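PDB 4OR8: membrane-associated protein VP24 from Marburg virus - Musoke, Kenya, 1980, which may act as a minor matrix protein that takes part in nucleocapsid assembly and virion budding, and interacts with the viral nucleoprotein. Local coordinates for residues L125-S137 with I150-M163. Residues are numbered along the deposited sequence; the frame is centred on the assembly and turned at random.
Sequences LIPGFRSIVHMLS and ISPNLLGIYLTSDM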
loop_
_atom_site.group_PDB
_atom_site.type_symbol
_atom_site.label_atom_id
_atom_site.label_comp_id
_atom_site.label_asym_id
_atom_site.label_seq_id
_atom_site.Cartn_x
_atom_site.Cartn_y
_atom_site.Cartn_z
ATOM N N LEU B 125 21.781 19.145 12.394
ATOM C CA LEU B 125 23.012 18.372 12.308
ATOM C C LEU B 125 24.216 19.293 12.420
ATOM O O LEU B 125 24.185 20.428 11.945
ATOM C CB LEU B 125 23.082 17.623 10.978
ATOM C CG LEU B 125 21.945 16.664 10.637
ATOM C CD1 LEU B 125 22.188 16.022 9.280
ATOM C CD2 LEU B 125 21.794 15.611 11.714
ATOM N N ILE B 126 25.277 18.800 13.047
ATOM C CA ILE B 126 26.540 19.521 13.072
ATOM C C ILE B 126 27.172 19.455 11.684
ATOM O O ILE B 126 27.067 18.432 11.007
ATOM C CB ILE B 126 27.489 18.950 14.146
ATOM C CG1 ILE B 126 27.585 17.430 14.026
ATOM C CG2 ILE B 126 26.994 19.318 15.529
ATOM C CD1 ILE B 126 28.356 16.786 15.155
ATOM N N PRO B 127 27.813 20.556 11.249
ATOM C CA PRO B 127 28.362 20.722 9.894
ATOM C C PRO B 127 29.247 19.568 9.435
ATOM O O PRO B 127 29.173 19.167 8.273
ATOM C CB PRO B 127 29.191 22.001 10.013
ATOM C CG PRO B 127 28.512 22.773 11.082
ATOM C CD PRO B 127 28.040 21.755 12.076
ATOM N N GLY B 128 30.073 19.045 10.335
ATOM C CA GLY B 128 30.925 17.918 10.009
ATOM C C GLY B 128 30.124 16.689 9.629
ATOM O O GLY B 128 30.420 16.030 8.632
ATOM N N PHE B 129 29.104 16.383 10.424
ATOM C CA PHE B 129 28.239 15.239 10.160
ATOM C C PHE B 129 27.312 15.525 8.985
ATOM O O PHE B 129 26.909 14.612 8.261
ATOM C CB PHE B 129 27.425 14.891 11.405
ATOM C CG PHE B 129 26.506 13.718 11.222
ATOM C CD1 PHE B 129 27.015 12.447 11.007
ATOM C CD2 PHE B 129 25.132 13.886 11.278
ATOM C CE1 PHE B 129 26.170 11.364 10.841
ATOM C CE2 PHE B 129 24.282 12.806 11.115
ATOM C CZ PHE B 129 24.803 11.543 10.895
ATOM N N ARG B 130 26.976 16.800 8.801
ATOM C CA ARG B 130 26.155 17.217 7.670
ATOM C C ARG B 130 26.836 16.865 6.353
ATOM O O ARG B 130 26.185 16.428 5.405
ATOM C CB ARG B 130 25.863 18.716 7.730
ATOM C CG ARG B 130 25.075 19.226 6.539
ATOM C CD ARG B 130 24.842 20.726 6.606
ATOM N NE ARG B 130 23.833 21.090 7.596
ATOM C CZ ARG B 130 24.089 21.754 8.717
ATOM N NH1 ARG B 130 25.328 22.139 8.995
ATOM N NH2 ARG B 130 23.105 22.043 9.558
ATOM N N SER B 131 28.151 17.047 6.305
ATOM C CA SER B 131 28.917 16.723 5.109
ATOM C C SER B 131 29.025 15.210 4.925
ATOM O O SER B 131 29.134 14.722 3.800
ATOM C CB SER B 131 30.308 17.359 5.162
ATOM O OG SER B 131 31.126 16.722 6.126
ATOM N N ILE B 132 28.998 14.474 6.033
ATOM C CA ILE B 132 28.971 13.018 5.974
ATOM C C ILE B 132 27.649 12.553 5.373
ATOM O O ILE B 132 27.627 11.714 4.469
ATOM C CB ILE B 132 29.164 12.389 7.365
ATOM C CG1 ILE B 132 30.616 12.549 7.816
ATOM C CG2 ILE B 132 28.785 10.919 7.347
ATOM C CD1 ILE B 132 30.906 11.957 9.180
ATOM N N VAL B 133 26.553 13.117 5.872
ATOM C CA VAL B 133 25.222 12.823 5.351
ATOM C C VAL B 133 25.162 13.104 3.851
ATOM O O VAL B 133 24.509 12.383 3.094
ATOM C CB VAL B 133 24.133 13.633 6.090
ATOM C CG1 VAL B 133 22.783 13.484 5.406
ATOM C CG2 VAL B 133 24.040 13.191 7.544
ATOM N N HIS B 134 25.869 14.142 3.423
ATOM C CA HIS B 134 25.941 14.477 2.009
ATOM C C HIS B 134 26.610 13.362 1.211
ATOM O O HIS B 134 26.134 12.980 0.142
ATOM C CB HIS B 134 26.691 15.790 1.805
ATOM C CG HIS B 134 26.743 16.238 0.380
ATOM N ND1 HIS B 134 27.901 16.212 -0.367
ATOM C CD2 HIS B 134 25.778 16.719 -0.439
ATOM C CE1 HIS B 134 27.648 16.662 -1.582
ATOM N NE2 HIS B 134 26.367 16.976 -1.653
ATOM N N MET B 135 27.715 12.843 1.737
ATOM C CA MET B 135 28.408 11.727 1.109
ATOM C C MET B 135 27.511 10.496 1.050
ATOM O O MET B 135 27.448 9.821 0.024
ATOM C CB MET B 135 29.701 11.399 1.861
ATOM C CG MET B 135 30.852 12.351 1.574
ATOM S SD MET B 135 32.360 11.924 2.470
ATOM C CE MET B 135 32.015 12.601 4.089
ATOM N N LEU B 136 26.821 10.210 2.154
ATOM C CA LEU B 136 25.899 9.078 2.215
ATOM C C LEU B 136 24.800 9.224 1.179
ATOM O O LEU B 136 24.466 8.278 0.469
ATOM C CB LEU B 136 25.277 8.958 3.608
ATOM C CG LEU B 136 26.211 8.535 4.740
ATOM C CD1 LEU B 136 25.473 8.514 6.073
ATOM C CD2 LEU B 136 26.829 7.180 4.446
ATOM N N SER B 137 24.247 10.426 1.097
ATOM C CA SER B 137 23.165 10.707 0.167
ATOM C C SER B 137 23.585 10.453 -1.277
ATOM O O SER B 137 22.842 9.839 -2.043
ATOM C CB SER B 137 22.677 12.146 0.332
ATOM O OG SER B 137 21.573 12.397 -0.515
ATOM N N ILE B 150 33.950 5.590 4.775
ATOM C CA ILE B 150 34.314 6.927 5.228
ATOM C C ILE B 150 35.366 6.812 6.323
ATOM O O ILE B 150 35.280 5.931 7.180
ATOM C CB ILE B 150 33.088 7.689 5.770
ATOM C CG1 ILE B 150 31.963 7.690 4.735
ATOM C CG2 ILE B 150 33.459 9.114 6.149
ATOM C CD1 ILE B 150 30.717 8.402 5.198
ATOM N N SER B 151 36.358 7.697 6.286
ATOM C CA SER B 151 37.457 7.669 7.248
ATOM C C SER B 151 36.974 7.736 8.695
ATOM O O SER B 151 36.136 8.571 9.040
ATOM C CB SER B 151 38.435 8.813 6.977
ATOM O OG SER B 151 39.450 8.845 7.964
ATOM N N PRO B 152 37.517 6.856 9.549
ATOM C CA PRO B 152 37.148 6.797 10.969
ATOM C C PRO B 152 37.479 8.094 11.696
ATOM O O PRO B 152 36.953 8.340 12.782
ATOM C CB PRO B 152 38.008 5.649 11.507
ATOM C CG PRO B 152 39.151 5.549 10.556
ATOM C CD PRO B 152 38.577 5.888 9.216
ATOM N N ASN B 153 38.342 8.911 11.100
ATOM C CA ASN B 153 38.697 10.203 11.671
ATOM C C ASN B 153 37.509 11.160 11.680
ATOM O O ASN B 153 37.279 11.868 12.662
ATOM C CB ASN B 153 39.872 10.819 10.910
ATOM C CG ASN B 153 41.183 10.103 11.179
ATOM O OD1 ASN B 153 41.202 9.000 11.724
ATOM N ND2 ASN B 153 42.288 10.731 10.796
ATOM N N LEU B 154 36.757 11.173 10.582
ATOM C CA LEU B 154 35.579 12.025 10.469
ATOM C C LEU B 154 34.414 11.444 11.256
ATOM O O LEU B 154 33.657 12.176 11.893
ATOM C CB LEU B 154 35.176 12.201 9.004
ATOM C CG LEU B 154 36.201 12.845 8.068
ATOM C CD1 LEU B 154 35.624 12.982 6.667
ATOM C CD2 LEU B 154 36.654 14.196 8.601
ATOM N N LEU B 155 34.277 10.122 11.208
ATOM C CA LEU B 155 33.216 9.435 11.934
ATOM C C LEU B 155 33.424 9.530 13.443
ATOM O O LEU B 155 32.464 9.603 14.207
ATOM C CB LEU B 155 33.149 7.964 11.519
ATOM C CG LEU B 155 32.829 7.660 10.054
ATOM C CD1 LEU B 155 32.915 6.165 9.792
ATOM C CD2 LEU B 155 31.455 8.191 9.685
ATOM N N GLY B 156 34.684 9.537 13.862
ATOM C CA GLY B 156 35.019 9.506 15.273
ATOM C C GLY B 156 34.734 10.793 16.020
ATOM O O GLY B 156 34.778 10.827 17.250
ATOM N N ILE B 157 34.447 11.860 15.283
ATOM C CA ILE B 157 34.140 13.134 15.918
ATOM C C ILE B 157 32.757 13.653 15.536
ATOM O O ILE B 157 32.142 14.407 16.292
ATOM C CB ILE B 157 35.214 14.204 15.612
ATOM C CG1 ILE B 157 35.432 14.340 14.107
ATOM C CG2 ILE B 157 36.526 13.851 16.292
ATOM C CD1 ILE B 157 36.589 15.250 13.749
ATOM N N TYR B 158 32.262 13.234 14.375
ATOM C CA TYR B 158 31.004 13.761 13.855
ATOM C C TYR B 158 29.832 12.791 13.972
ATOM O O TYR B 158 28.697 13.211 14.179
ATOM C CB TYR B 158 31.177 14.224 12.408
ATOM C CG TYR B 158 32.127 15.389 12.273
ATOM C CD1 TYR B 158 32.109 16.429 13.191
ATOM C CD2 TYR B 158 33.051 15.443 11.238
ATOM C CE1 TYR B 158 32.976 17.498 13.078
ATOM C CE2 TYR B 158 33.925 16.508 11.116
ATOM C CZ TYR B 158 33.882 17.534 12.040
ATOM O OH TYR B 158 34.747 18.598 11.929
ATOM N N LEU B 159 30.105 11.498 13.841
ATOM C CA LEU B 159 29.057 10.492 13.980
ATOM C C LEU B 159 28.872 10.097 15.444
ATOM O O LEU B 159 29.376 9.065 15.894
ATOM C CB LEU B 159 29.356 9.263 13.111
ATOM C CG LEU B 159 28.339 8.113 13.115
ATOM C CD1 LEU B 159 26.933 8.621 12.859
ATOM C CD2 LEU B 159 28.717 7.061 12.086
ATOM N N THR B 160 28.154 10.932 16.186
ATOM C CA THR B 160 27.861 10.647 17.585
ATOM C C THR B 160 26.521 9.929 17.715
ATOM O O THR B 160 25.782 9.800 16.739
ATOM C CB THR B 160 27.832 11.936 18.423
ATOM O OG1 THR B 160 26.873 12.847 17.870
ATOM C CG2 THR B 160 29.200 12.594 18.425
ATOM N N SER B 161 26.211 9.460 18.918
ATOM C CA SER B 161 24.938 8.788 19.150
ATOM C C SER B 161 23.775 9.747 18.895
ATOM O O SER B 161 22.766 9.365 18.306
ATOM C CB SER B 161 24.867 8.212 20.568
ATOM O OG SER B 161 24.723 9.238 21.533
ATOM N N ASP B 162 23.933 10.993 19.335
ATOM C CA ASP B 162 22.945 12.039 19.083
ATOM C C ASP B 162 22.675 12.231 17.593
ATOM O O ASP B 162 21.521 12.284 17.163
ATOM C CB ASP B 162 23.405 13.363 19.694
ATOM C CG ASP B 162 22.989 13.513 21.140
ATOM O OD1 ASP B 162 22.631 12.493 21.767
ATOM O OD2 ASP B 162 23.020 14.654 21.649
ATOM N N MET B 163 23.746 12.335 16.811
ATOM C CA MET B 163 23.625 12.522 15.370
ATOM C C MET B 163 22.998 11.313 14.678
ATOM O O MET B 163 22.254 11.460 13.712
ATOM C CB MET B 163 24.985 12.859 14.757
ATOM C CG MET B 163 25.469 14.256 15.108
ATOM S SD MET B 163 24.388 15.543 14.446
ATOM C CE MET B 163 24.356 16.699 15.813
#
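A helix-packing contact of the filovirus VP24 fold sets Gly128 against Tyr158 and Phe129 against Met163, where the first turns of helix 127-142 meet the short helix 152-158 and the start of helix 161-178. The axes of segments 127-137 and 152-158 cross at -128°, 9.3 Å apart at closest approach. Gly128 lays its CA on the Tyr158 ring, 3.3 Å from the centroid and 6° off the normal, a CH-pi contact over the centre of the face. Ile157 CG1 covers the other face, so the phenol is sandwiched. One residue on, the Phe129 ring swings towards the 158-163 bend because its CG stands anti to the backbone N. Met163 CB lies over one face of this ring, 3.8 Å from the centroid, and Val133 CG2 over the opposite one, while Leu125 CD2 sits at the edge in the ring plane; Leu159 CD1 approaches CE1 obliquely. The bend at chi2 brings Met163 SD obliquely beside the Phe129 ring, 4.6 Å from its centroid, as a Met-aromatic contact, and a further bend at chi3 directs CE, which reaches Ile126 CG2. Met163 SD also accepts a weak but nearly straight bond from Ile126 N (3.7 Å, 165°) at the N-cap of helix 127-142. Farther along, Ile132 extends CD1 to Leu155 CD2 (3.8 Å) and to Tyr158 CB (4.0 Å), and turns its CG2 branch to Ile150 CD1. Beyond the contact, Phe129 also touches Leu167 and Leu125 touches Ile166, both of helix 161-178. With a single weak polar link across 644 Å² of buried surface, cohesion probably comes mainly from apolar packing and ring-face contacts; each ring lies between one neighbour from across the contact and one from its own segment.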